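6-aminohexanoate-cyclic-dimer hydrolase (Arthrobacter sp., PDB 3A2Q) hydrolyses one amide bond of the 6-aminohexanoate cyclic dimer, a by-product of nylon-6 manufacture, to give the linear dimer. Local coordinates at residues Y369-E374 / P427-Q433; L258-L263 / W381-P387; N266-F271 / L303-S307; V200-D204 / V318-E323; P189-R193 / Y457-D461. The protein carries 1 engineered substitution. All coordinates share one frame; numbering follows the deposited sequence.

Interaction 1. Residues Y369-E374 / P427-Q433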
# COMPACT_ATOMS: atom_id res chain seq x y z
N TYR A 369 4.67 -13.52 17.52
CA TYR A 369 5.27 -13.76 16.21
C TYR A 369 6.16 -12.59 15.84
O TYR A 369 7.28 -12.77 15.35
CB TYR A 369 4.19 -13.94 15.15
CG TYR A 369 4.76 -14.32 13.81
CD1 TYR A 369 5.26 -15.60 13.58
CD2 TYR A 369 4.84 -13.39 12.78
CE1 TYR A 369 5.84 -15.94 12.35
CE2 TYR A 369 5.40 -13.71 11.55
CZ TYR A 369 5.90 -14.99 11.34
OH TYR A 369 6.46 -15.30 10.12
N ALA A 370 5.68 -11.37 16.09
CA ALA A 370 6.45 -10.17 15.80
C ALA A 370 7.82 -10.29 16.46
O ALA A 370 8.85 -9.99 15.86
CB ALA A 370 5.73 -8.94 16.33
N GLY A 371 7.83 -10.74 17.71
CA GLY A 371 9.08 -10.90 18.42
C GLY A 371 10.02 -11.88 17.74
O GLY A 371 11.21 -11.60 17.59
N LYS A 372 9.49 -13.02 17.31
CA LYS A 372 10.32 -14.02 16.65
C LYS A 372 10.95 -13.44 15.40
O LYS A 372 12.13 -13.66 15.13
CB LYS A 372 9.50 -15.27 16.29
CG LYS A 372 8.92 -16.02 17.49
CD LYS A 372 8.44 -17.42 17.10
CE LYS A 372 7.42 -17.38 15.96
NZ LYS A 372 7.11 -18.75 15.45
N VAL A 373 10.17 -12.68 14.64
CA VAL A 373 10.67 -12.07 13.42
C VAL A 373 11.76 -11.04 13.70
O VAL A 373 12.85 -11.10 13.13
CB VAL A 373 9.54 -11.36 12.64
CG1 VAL A 373 10.15 -10.58 11.49
CG2 VAL A 373 8.53 -12.38 12.12
N GLU A 374 11.47 -10.09 14.59
CA GLU A 374 12.43 -9.03 14.91
C GLU A 374 13.75 -9.50 15.50
O GLU A 374 14.76 -8.82 15.36
CB GLU A 374 11.80 -8.02 15.87
CG GLU A 374 10.64 -7.24 15.28
CD GLU A 374 10.32 -6.00 16.10
OE1 GLU A 374 11.04 -4.99 15.95
OE2 GLU A 374 9.37 -6.05 16.91
N PRO A 427 3.95 -10.94 6.88
CA PRO A 427 4.72 -11.09 8.13
C PRO A 427 5.17 -9.75 8.71
O PRO A 427 5.29 -9.60 9.92
CB PRO A 427 5.91 -11.94 7.70
CG PRO A 427 5.41 -12.70 6.52
CD PRO A 427 4.60 -11.67 5.78
N PHE A 428 5.40 -8.76 7.84
CA PHE A 428 5.87 -7.47 8.30
C PHE A 428 4.78 -6.52 8.77
O PHE A 428 5.07 -5.48 9.36
CB PHE A 428 6.77 -6.88 7.21
CG PHE A 428 7.83 -7.86 6.79
CD1 PHE A 428 8.82 -8.24 7.69
CD2 PHE A 428 7.73 -8.53 5.58
CE1 PHE A 428 9.68 -9.30 7.41
CE2 PHE A 428 8.59 -9.59 5.28
CZ PHE A 428 9.57 -9.98 6.20
N ASN A 429 3.53 -6.87 8.49
CA ASN A 429 2.42 -6.08 9.00
C ASN A 429 2.34 -6.51 10.46
O ASN A 429 2.04 -5.72 11.34
CB ASN A 429 1.09 -6.44 8.34
CG ASN A 429 0.99 -5.93 6.93
OD1 ASN A 429 1.33 -6.63 5.98
ND2 ASN A 429 0.54 -4.68 6.78
N VAL A 430 2.63 -7.79 10.71
CA VAL A 430 2.59 -8.30 12.08
C VAL A 430 3.75 -7.77 12.91
O VAL A 430 3.56 -7.39 14.05
CB VAL A 430 2.58 -9.84 12.11
CG1 VAL A 430 2.67 -10.33 13.56
CG2 VAL A 430 1.31 -10.36 11.47
N SER A 431 4.96 -7.74 12.34
CA SER A 431 6.11 -7.25 13.09
C SER A 431 6.14 -5.72 13.15
O SER A 431 6.73 -5.15 14.07
CB SER A 431 7.42 -7.75 12.46
OG SER A 431 7.67 -7.09 11.23
N GLY A 432 5.52 -5.07 12.18
CA GLY A 432 5.49 -3.61 12.16
C GLY A 432 6.74 -2.97 11.57
O GLY A 432 6.89 -1.75 11.61
N GLN A 433 7.63 -3.78 11.01
CA GLN A 433 8.86 -3.26 10.42
C GLN A 433 8.63 -2.55 9.09
O GLN A 433 7.73 -2.91 8.33
CB GLN A 433 9.86 -4.38 10.20
CG GLN A 433 10.36 -4.99 11.49
CD GLN A 433 10.97 -6.35 11.26
OE1 GLN A 433 10.28 -7.30 10.89
NE2 GLN A 433 12.27 -6.46 11.48
O HOH W 1 6.61 -5.23 16.82
O HOH W 2 13.08 -4.94 14.18
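Tyr369, on helix 356-378, lays the edge of its ring against the short helix 427-431: CD2 comes within 3.8 Å of Val430 CG1, close to the ring plane, and Pro427 CB reaches the same rim further out, near OH. With CG anti to the backbone N (chi1 -175°), the ring runs alongside Pro427 while meeting Val430 nearly at a right angle. Its hydroxyl turns outside the two segments, to Ala302 O.

One turn on, Val373 sends CG1 into the angle between Ser431 and Gln433, touching Ser431 CB at 4.1 Å and lying 3.3 Å from Gln433 OE1. That oxygen is already committed, because Ser431 OG donates to Gln433 OE1 over 2.6 Å, which holds the amide in place beside the valine methyl. The two backbones come closest at Ala370 and Ser431, whose CA atoms are 4.0 Å apart. The small Ala370 permits this approach, its CB resting against Ser431 CA and lying 3.5 Å from Val430 O.

At the Glu374 end the contact turns polar and is made through water. One water donates to both Glu374 OE2 and Ser431 O, while a second donates to Glu374 OE1 and accepts a weak bond from Gln433 NE2. Arg191 NH2 is hydrogen-bonded to Val430 O.

The helix axes pass 8.7 Å apart at -104°, a nearly perpendicular helix-helix packing in the alpha/beta amidase fold, with the small residues Ala370 and Ser431 at the closest approach.

Interaction 2. Residues L258-L263 / W381-P387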
# COMPACT_ATOMS: atom_id res chain seq x y z
N LEU A 258 26.27 -3.09 5.04
CA LEU A 258 25.29 -3.68 5.95
C LEU A 258 25.19 -5.19 5.80
O LEU A 258 25.54 -5.75 4.76
CB LEU A 258 23.92 -3.06 5.68
CG LEU A 258 23.82 -1.54 5.76
CD1 LEU A 258 22.41 -1.10 5.38
CD2 LEU A 258 24.15 -1.08 7.17
N ARG A 259 24.73 -5.86 6.85
CA ARG A 259 24.55 -7.30 6.83
C ARG A 259 23.21 -7.53 6.14
O ARG A 259 22.16 -7.16 6.67
CB ARG A 259 24.50 -7.88 8.25
CG ARG A 259 25.86 -8.11 8.88
CD ARG A 259 26.54 -9.38 8.33
NE ARG A 259 26.01 -10.61 8.93
CZ ARG A 259 26.48 -11.83 8.68
NH1 ARG A 259 27.50 -12.00 7.84
NH2 ARG A 259 25.95 -12.89 9.29
N VAL A 260 23.25 -8.11 4.95
CA VAL A 260 22.04 -8.35 4.17
C VAL A 260 21.76 -9.83 3.98
O VAL A 260 22.65 -10.60 3.62
CB VAL A 260 22.16 -7.70 2.78
CG1 VAL A 260 20.87 -7.93 1.99
CG2 VAL A 260 22.45 -6.22 2.92
N GLY A 261 20.51 -10.22 4.22
CA GLY A 261 20.11 -11.60 4.03
C GLY A 261 19.14 -11.61 2.86
O GLY A 261 18.30 -10.72 2.75
N VAL A 262 19.26 -12.59 1.97
CA VAL A 262 18.37 -12.67 0.83
C VAL A 262 17.59 -13.97 0.86
O VAL A 262 18.13 -15.03 1.19
CB VAL A 262 19.15 -12.54 -0.51
CG1 VAL A 262 20.24 -13.58 -0.59
CG2 VAL A 262 18.19 -12.68 -1.69
N LEU A 263 16.30 -13.88 0.54
CA LEU A 263 15.42 -15.04 0.53
C LEU A 263 14.91 -15.27 -0.89
O LEU A 263 14.26 -14.39 -1.47
CB LEU A 263 14.24 -14.79 1.47
CG LEU A 263 13.14 -15.86 1.51
CD1 LEU A 263 13.72 -17.18 2.01
CD2 LEU A 263 12.01 -15.40 2.44
N TRP A 381 21.56 -8.73 11.84
CA TRP A 381 21.19 -8.47 10.45
C TRP A 381 20.55 -7.10 10.31
O TRP A 381 19.80 -6.67 11.20
CB TRP A 381 20.24 -9.55 9.94
CG TRP A 381 20.85 -10.91 9.98
CD1 TRP A 381 20.81 -11.79 11.01
CD2 TRP A 381 21.60 -11.53 8.94
NE1 TRP A 381 21.50 -12.94 10.68
CE2 TRP A 381 21.99 -12.80 9.41
CE3 TRP A 381 21.99 -11.14 7.65
CZ2 TRP A 381 22.75 -13.69 8.64
CZ3 TRP A 381 22.75 -12.02 6.88
CH2 TRP A 381 23.12 -13.28 7.38
N ASP A 382 20.84 -6.42 9.21
CA ASP A 382 20.31 -5.09 8.94
C ASP A 382 19.12 -5.08 7.99
O ASP A 382 18.14 -4.36 8.22
CB ASP A 382 21.40 -4.20 8.33
CG ASP A 382 22.54 -3.94 9.28
OD1 ASP A 382 22.30 -3.30 10.33
OD2 ASP A 382 23.68 -4.38 8.98
N LEU A 383 19.22 -5.86 6.92
CA LEU A 383 18.17 -5.89 5.90
C LEU A 383 17.88 -7.27 5.35
O LEU A 383 18.76 -8.13 5.26
CB LEU A 383 18.56 -5.01 4.71
CG LEU A 383 18.85 -3.52 4.88
CD1 LEU A 383 19.46 -2.98 3.59
CD2 LEU A 383 17.57 -2.78 5.20
N LEU A 384 16.62 -7.47 4.95
CA LEU A 384 16.19 -8.71 4.33
C LEU A 384 15.73 -8.31 2.93
O LEU A 384 15.01 -7.32 2.78
CB LEU A 384 15.01 -9.34 5.08
CG LEU A 384 14.43 -10.60 4.42
CD1 LEU A 384 15.42 -11.75 4.57
CD2 LEU A 384 13.10 -10.98 5.05
N ILE A 385 16.18 -9.04 1.92
CA ILE A 385 15.79 -8.79 0.54
C ILE A 385 14.99 -10.02 0.11
O ILE A 385 15.44 -11.15 0.28
CB ILE A 385 17.02 -8.70 -0.41
CG1 ILE A 385 18.08 -7.77 0.18
CG2 ILE A 385 16.57 -8.19 -1.78
CD1 ILE A 385 17.60 -6.37 0.44
N LEU A 386 13.80 -9.79 -0.43
CA LEU A 386 12.97 -10.89 -0.88
C LEU A 386 11.95 -10.36 -1.88
O LEU A 386 11.69 -9.16 -1.93
CB LEU A 386 12.24 -11.55 0.30
CG LEU A 386 11.11 -10.77 0.99
CD1 LEU A 386 10.40 -11.70 1.96
CD2 LEU A 386 11.66 -9.55 1.72
N PRO A 387 11.38 -11.24 -2.72
CA PRO A 387 10.39 -10.78 -3.70
C PRO A 387 9.20 -10.17 -2.96
O PRO A 387 8.90 -10.59 -1.84
CB PRO A 387 9.99 -12.06 -4.43
CG PRO A 387 11.20 -12.95 -4.27
CD PRO A 387 11.64 -12.68 -2.86
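Arg259 O is gripped by two successive backbone amides, Asp382 N at 3.0 Å and Leu383 N at 3.2 Å, both lying in its carbonyl plane. The same arginine's own N-H runs to Asp382 OD2 at 2.8 Å, using the anti lone pair of the carboxylate, so that the residues leading into strand 383-387 are clasped to the start of strand 259-262 through both the N-H and the C=O of one residue.

Beyond this point the strands run parallel, and the hydrogen bonds alternate from Gly261 N to Leu383 O, from Ile385 N to Gly261 O and from Leu263 N to Ile385 O. The pair belongs to the large mixed sheet at the centre of the amidase fold, with strand 294-297 on the outer flank of 259-262 and strand 448-455 beside 383-387. Helix 275-290 packs over the face bearing Val262 and Ile385. On that face Val260 CG1 presses on Ile385 CG1 at 3.3 Å, closer than ordinary carbon contact.

Gly261 leaves the other face low, and the indole of Trp381 lies beside it. Bent at chi2 and chi3 (-77° and -79°), the Arg259 chain folds back to set its guanidinium over the six-membered ring as a cation-pi stack, CZ lying 4.2 Å from the ring centroid with the planes 30° apart. NH2 sits toward the rim of the ring, whereas NH1 turns to a salt bridge with Asp294.

Interaction 3. Residues N266-F271 / L303-S307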
# COMPACT_ATOMS: atom_id res chain seq x y z
N ASN A 266 10.31 -20.21 -0.87
CA ASN A 266 9.23 -20.04 0.10
C ASN A 266 9.58 -20.89 1.32
O ASN A 266 9.45 -22.11 1.29
CB ASN A 266 7.90 -20.50 -0.48
CG ASN A 266 6.80 -20.56 0.56
OD1 ASN A 266 6.93 -19.99 1.64
ND2 ASN A 266 5.71 -21.24 0.24
N PRO A 267 10.02 -20.25 2.41
CA PRO A 267 10.41 -20.96 3.64
C PRO A 267 9.32 -21.78 4.30
O PRO A 267 9.61 -22.67 5.10
CB PRO A 267 10.93 -19.84 4.54
CG PRO A 267 10.18 -18.65 4.08
CD PRO A 267 10.13 -18.79 2.59
N VAL A 268 8.06 -21.48 3.99
CA VAL A 268 6.95 -22.22 4.58
C VAL A 268 6.83 -23.57 3.88
O VAL A 268 6.43 -24.57 4.49
CB VAL A 268 5.63 -21.41 4.46
CG1 VAL A 268 4.48 -22.17 5.11
CG2 VAL A 268 5.80 -20.06 5.17
N GLY A 269 7.20 -23.60 2.60
CA GLY A 269 7.16 -24.84 1.84
C GLY A 269 5.79 -25.31 1.38
O GLY A 269 5.65 -26.46 0.94
N ASP A 270 4.79 -24.43 1.45
CA ASP A 270 3.45 -24.79 1.03
C ASP A 270 3.09 -24.43 -0.41
O ASP A 270 1.97 -24.65 -0.86
CB ASP A 270 2.41 -24.23 2.03
CG ASP A 270 2.45 -22.72 2.15
OD1 ASP A 270 3.50 -22.09 1.91
OD2 ASP A 270 1.40 -22.16 2.53
N PHE A 271 4.06 -23.87 -1.13
CA PHE A 271 3.92 -23.54 -2.54
C PHE A 271 5.30 -23.11 -3.04
O PHE A 271 6.13 -22.68 -2.24
CB PHE A 271 2.86 -22.44 -2.79
CG PHE A 271 3.18 -21.12 -2.16
CD1 PHE A 271 4.20 -20.31 -2.67
CD2 PHE A 271 2.47 -20.68 -1.05
CE1 PHE A 271 4.50 -19.08 -2.08
CE2 PHE A 271 2.76 -19.46 -0.45
CZ PHE A 271 3.78 -18.66 -0.97
N LEU A 303 9.99 -16.78 9.44
CA LEU A 303 9.30 -16.73 8.15
C LEU A 303 8.90 -18.12 7.66
O LEU A 303 8.09 -18.24 6.74
CB LEU A 303 10.17 -16.02 7.10
CG LEU A 303 10.42 -14.52 7.37
CD1 LEU A 303 11.11 -13.89 6.17
CD2 LEU A 303 9.10 -13.81 7.63
N GLY A 304 9.45 -19.16 8.28
CA GLY A 304 9.11 -20.52 7.88
C GLY A 304 7.81 -20.97 8.50
O GLY A 304 7.33 -22.08 8.26
N ASP A 305 7.21 -20.09 9.30
CA ASP A 305 5.97 -20.39 9.99
C ASP A 305 4.90 -19.34 9.67
O ASP A 305 5.17 -18.13 9.70
CB ASP A 305 6.24 -20.44 11.50
CG ASP A 305 4.98 -20.57 12.34
OD1 ASP A 305 4.12 -21.42 12.02
OD2 ASP A 305 4.86 -19.81 13.32
N ARG A 306 3.71 -19.80 9.32
CA ARG A 306 2.63 -18.86 9.03
C ARG A 306 1.41 -19.23 9.87
O ARG A 306 0.28 -18.91 9.52
CB ARG A 306 2.27 -18.87 7.54
CG ARG A 306 1.75 -17.51 7.06
CD ARG A 306 1.24 -17.54 5.64
NE ARG A 306 2.27 -17.94 4.68
CZ ARG A 306 2.24 -19.08 3.99
NH1 ARG A 306 1.23 -19.93 4.14
NH2 ARG A 306 3.22 -19.37 3.14
N SER A 307 1.66 -19.90 10.99
CA SER A 307 0.60 -20.31 11.90
C SER A 307 -0.21 -19.11 12.38
O SER A 307 -1.42 -19.20 12.59
CB SER A 307 1.19 -21.02 13.12
OG SER A 307 1.83 -22.22 12.75
O HOH W 3 5.39 -17.80 2.48
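Arg306 and Asp270 meet end-on, one guanidinium nitrogen for each carboxylate oxygen: NH1 reaches OD2 at 2.8 Å and NH2 reaches OD1 at 3.0 Å. Both oxygens lie close to the guanidinium plane and are met on their syn sides, although the two flat groups are twisted 28° apart. A bend at chi3 (-59°) turns the arginine tip to this position. Asp270 OD1 is steadied by a second donor, Asn266 ND2, an atom that also sits over the centre of the Phe271 ring.

The close packing is on the Val268 side of the guanidinium. Val268 CG1 sits over one face of it, and CG2 is wedged between Arg306 NH2 and Leu303 O, 3.3 Å from the latter. Pro267 CG adds a contact with Leu303 CB at 4.0 Å. The buried Asn266 belongs to this enclosed part, a water bridging its OD1 to Arg306 NH2. By contrast, Gly269 and Asp270 form the solvent side, so that the salt bridge lies at the exposed margin.

The contact joins the loop after strand 259-262 to the one that leads into helix 308-331. Leu419 of helix 416-422 touches both partners of the salt bridge, while Leu303 packs inward against helices 427-431 and 356-378.

Interaction 4. Residues V200-D204 / V318-E323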
# COMPACT_ATOMS: atom_id res chain seq x y z
N VAL A 200 -10.84 6.11 14.43
CA VAL A 200 -10.28 4.87 14.93
C VAL A 200 -11.09 3.80 14.19
O VAL A 200 -12.21 3.49 14.58
CB VAL A 200 -10.48 4.71 16.45
CG1 VAL A 200 -9.93 3.36 16.91
CG2 VAL A 200 -9.80 5.84 17.19
N THR A 201 -10.52 3.25 13.13
CA THR A 201 -11.22 2.26 12.34
C THR A 201 -10.58 0.89 12.34
O THR A 201 -9.43 0.72 12.74
CB THR A 201 -11.35 2.73 10.87
OG1 THR A 201 -10.05 2.84 10.28
CG2 THR A 201 -12.02 4.09 10.81
N ASP A 202 -11.35 -0.10 11.89
CA ASP A 202 -10.90 -1.48 11.76
C ASP A 202 -10.45 -2.15 13.06
O ASP A 202 -9.61 -3.05 13.02
CB ASP A 202 -9.76 -1.54 10.74
CG ASP A 202 -10.13 -0.89 9.43
OD1 ASP A 202 -11.04 -1.40 8.75
OD2 ASP A 202 -9.51 0.14 9.07
N SER A 203 -11.02 -1.74 14.19
CA SER A 203 -10.67 -2.30 15.49
C SER A 203 -9.20 -2.04 15.80
O SER A 203 -8.36 -2.95 15.81
CB SER A 203 -10.97 -3.80 15.51
OG SER A 203 -12.37 -4.03 15.44
N ASP A 204 -8.91 -0.77 16.06
CA ASP A 204 -7.56 -0.32 16.37
C ASP A 204 -6.64 -0.66 15.19
O ASP A 204 -5.54 -1.18 15.37
CB ASP A 204 -7.08 -0.97 17.66
CG ASP A 204 -6.03 -0.13 18.38
OD1 ASP A 204 -5.87 1.05 18.00
OD2 ASP A 204 -5.39 -0.65 19.31
N VAL A 318 -13.58 -10.04 13.03
CA VAL A 318 -14.14 -9.07 13.96
C VAL A 318 -14.06 -7.65 13.42
O VAL A 318 -15.01 -6.88 13.54
CB VAL A 318 -13.41 -9.16 15.33
CG1 VAL A 318 -13.83 -8.00 16.25
CG2 VAL A 318 -13.73 -10.49 15.99
N ALA A 319 -12.93 -7.31 12.81
CA ALA A 319 -12.73 -5.97 12.26
C ALA A 319 -13.71 -5.63 11.15
O ALA A 319 -14.27 -4.54 11.13
CB ALA A 319 -11.29 -5.82 11.76
N ILE A 320 -13.90 -6.54 10.20
CA ILE A 320 -14.83 -6.28 9.11
C ILE A 320 -16.25 -6.22 9.65
O ILE A 320 -17.03 -5.35 9.26
CB ILE A 320 -14.74 -7.37 8.01
CG1 ILE A 320 -13.37 -7.30 7.33
CG2 ILE A 320 -15.84 -7.15 6.97
CD1 ILE A 320 -13.10 -5.97 6.65
N ALA A 321 -16.58 -7.13 10.54
CA ALA A 321 -17.90 -7.18 11.14
C ALA A 321 -18.24 -5.85 11.81
O ALA A 321 -19.33 -5.31 11.62
CB ALA A 321 -17.97 -8.30 12.17
N ARG A 322 -17.30 -5.32 12.58
CA ARG A 322 -17.53 -4.06 13.27
C ARG A 322 -17.46 -2.88 12.32
O ARG A 322 -18.05 -1.83 12.58
CB ARG A 322 -16.51 -3.89 14.41
CG ARG A 322 -16.66 -4.91 15.53
CD ARG A 322 -15.82 -4.54 16.75
NE ARG A 322 -16.24 -3.27 17.32
CZ ARG A 322 -15.48 -2.18 17.38
NH1 ARG A 322 -14.24 -2.21 16.91
NH2 ARG A 322 -15.95 -1.07 17.91
N GLU A 323 -16.76 -3.05 11.20
CA GLU A 323 -16.64 -1.99 10.21
C GLU A 323 -17.97 -1.85 9.47
O GLU A 323 -18.39 -0.75 9.10
CB GLU A 323 -15.53 -2.32 9.23
CG GLU A 323 -15.11 -1.16 8.35
CD GLU A 323 -14.66 0.05 9.15
OE1 GLU A 323 -14.29 -0.11 10.34
OE2 GLU A 323 -14.67 1.16 8.59
O HOH W 4 -13.38 -2.83 12.92
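Ser203 and Arg322 form the direct polar link at the outer margin of this contact, NH1 donating to OG at 3.0 Å with the hydroxyl in the guanidinium plane. A water binds the same OG and donates to Ala319 O, giving the serine a second tie to the helix.

Glu323 provides the inner link. Its CB leads toward the 200-204 segment, and a chain bent at chi2 (57°) brings CG to 4.1 Å from Asp202 OD1. CD follows at 3.9 Å from that same oxygen. At the tip, OE1 accepts a weak bond from Asp202 N at 3.3 Å, while OE2 turns to a salt bridge with Arg326. OE1 also lies 3.8 Å from Asp202 OD1; the arginine probably eases this approach of two carboxylates. Thr201 OG1 donates to Asp202 OD2 from above its carboxylate plane, and Ala319 CB packs on Asp202 O at 3.5 Å.

Ile320, on the same helical turn, touches the bound 6-aminohexanoic acid, so the contact borders the substrate pocket. It joins the weakly bonded helical turn at 202-204, whose residues all have positive phi, to the middle of helix 308-331, with helix 342-352 packed on Ile320 and Ala321.

Interaction 5. Residues P189-R193 / Y457-D461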
# COMPACT_ATOMS: atom_id res chain seq x y z
N PRO A 189 5.47 1.98 6.01
CA PRO A 189 6.44 2.40 7.03
C PRO A 189 6.32 1.61 8.32
O PRO A 189 5.51 0.69 8.44
CB PRO A 189 6.11 3.88 7.23
CG PRO A 189 4.65 3.96 6.91
CD PRO A 189 4.49 3.04 5.72
N THR A 190 7.15 1.98 9.28
CA THR A 190 7.13 1.36 10.60
C THR A 190 5.76 1.61 11.20
O THR A 190 5.17 2.66 10.98
CB THR A 190 8.18 2.02 11.50
OG1 THR A 190 9.49 1.77 10.96
CG2 THR A 190 8.08 1.48 12.93
N ARG A 191 5.26 0.65 11.97
CA ARG A 191 3.97 0.81 12.63
C ARG A 191 4.02 2.09 13.47
O ARG A 191 4.98 2.32 14.19
CB ARG A 191 3.69 -0.40 13.53
CG ARG A 191 2.48 -0.26 14.45
CD ARG A 191 2.34 -1.50 15.32
NE ARG A 191 1.96 -2.67 14.52
CZ ARG A 191 2.41 -3.90 14.73
NH1 ARG A 191 3.28 -4.15 15.71
NH2 ARG A 191 1.99 -4.89 13.95
N GLY A 192 2.98 2.91 13.37
CA GLY A 192 2.93 4.14 14.15
C GLY A 192 3.66 5.32 13.54
O GLY A 192 3.83 6.35 14.20
N ARG A 193 4.11 5.19 12.29
CA ARG A 193 4.82 6.28 11.63
C ARG A 193 3.83 7.31 11.11
O ARG A 193 3.99 8.51 11.33
CB ARG A 193 5.66 5.75 10.46
CG ARG A 193 6.44 6.83 9.71
CD ARG A 193 7.58 7.41 10.55
NE ARG A 193 8.60 6.41 10.85
CZ ARG A 193 9.49 6.52 11.83
NH1 ARG A 193 9.49 7.59 12.62
NH2 ARG A 193 10.38 5.55 12.03
N TYR A 457 12.76 -2.29 12.92
CA TYR A 457 11.69 -1.40 13.39
C TYR A 457 12.19 0.04 13.49
O TYR A 457 13.18 0.32 14.17
CB TYR A 457 11.22 -1.86 14.77
CG TYR A 457 9.87 -1.33 15.20
CD1 TYR A 457 8.70 -2.01 14.87
CD2 TYR A 457 9.77 -0.17 15.96
CE1 TYR A 457 7.45 -1.53 15.28
CE2 TYR A 457 8.53 0.32 16.38
CZ TYR A 457 7.38 -0.37 16.03
OH TYR A 457 6.15 0.11 16.42
N GLY A 458 11.51 0.95 12.80
CA GLY A 458 11.87 2.36 12.84
C GLY A 458 13.04 2.83 11.98
O GLY A 458 13.35 4.02 11.98
N ARG A 459 13.66 1.93 11.23
CA ARG A 459 14.81 2.33 10.42
C ARG A 459 14.56 2.66 8.94
O ARG A 459 15.26 2.16 8.06
CB ARG A 459 15.90 1.26 10.51
CG ARG A 459 16.42 0.99 11.92
CD ARG A 459 16.80 2.29 12.62
NE ARG A 459 17.81 3.05 11.90
CZ ARG A 459 19.12 2.79 11.92
NH1 ARG A 459 19.58 1.77 12.64
NH2 ARG A 459 19.96 3.56 11.25
N GLU A 460 13.57 3.51 8.69
CA GLU A 460 13.28 3.93 7.32
C GLU A 460 14.50 4.65 6.76
O GLU A 460 14.73 4.67 5.55
CB GLU A 460 12.07 4.86 7.27
CG GLU A 460 10.73 4.15 7.32
CD GLU A 460 10.19 4.00 8.72
OE1 GLU A 460 10.96 3.64 9.63
OE2 GLU A 460 8.98 4.24 8.90
N ASP A 461 15.29 5.27 7.63
CA ASP A 461 16.47 5.98 7.17
C ASP A 461 17.41 5.05 6.41
O ASP A 461 17.84 5.37 5.30
CB ASP A 461 17.20 6.65 8.35
CG ASP A 461 17.65 5.66 9.41
OD1 ASP A 461 16.83 4.84 9.86
OD2 ASP A 461 18.84 5.72 9.80
O HOH W 5 5.05 -2.75 17.24
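Glu460 holds four donors from the 189-193 segment, two on each carboxylate oxygen. Arg193 grips it side-on, NE to OE2 at 2.9 Å and NH2 to OE1 at 3.1 Å, a salt bridge in which the guanidinium and carboxylate planes stand 63° apart. Thr190 approaches from the opposite face of the carboxylate: its backbone N meets OE2 at 2.9 Å in an almost straight bond (174°), and its hydroxyl donates to OE1 at 2.7 Å. Sandwiched in this way, the carboxylate has little freedom to rotate, and the surrounding donors would be expected to favour its ionised form. Arg193 reaches it through a chain folded at chi2 and chi3, and its NH1 goes on to Pro241 O.

Thr190 OG1 is itself an acceptor, taking the N-H of Gly458 at 2.9 Å along a bent path (130°). The methyl on the other branch, CG2, stands over the centre of the Tyr457 ring, 3.6 Å from the centroid, in a CH-pi contact. Further out, Tyr457 OH lies beside Arg191 CB, and a water that accepts from Arg191 NH1 makes a weak bond to the phenol oxygen. Arg191 NE and NH2 bind Gly208 O and Val430 O, respectively.

The type II turn 190-193, which follows strand 185-188, is thereby fastened to the first turn of helix 460-473. Tyr247 of helix 247-250 packs on both Arg193 and Glu460, and the loop at Gly432 pairs with Arg191 through the backbone.

How the interactions relate
Interactions 1, 2 and 3 form one continuous region: their centres are 15 to 17 Å apart, and Leu303 of interaction 3 packs on Leu384 of interaction 2 and Pro427 of interaction 1. Helix 356-378 of interaction 1 is followed in the chain by strand 383-387 of interaction 2, tying helical layer to sheet. Interaction 5 joins this region through Arg191, which binds backbone at Val430 and Gly432; its segments, 264 residues apart, enclose all the others along the chain. Interaction 4 stands apart, about 21 Å from interaction 1 between centres, at the substrate pocket. Four contacts thus link strands, helices and their connecting loops, while interaction 4 borders the bound ligand.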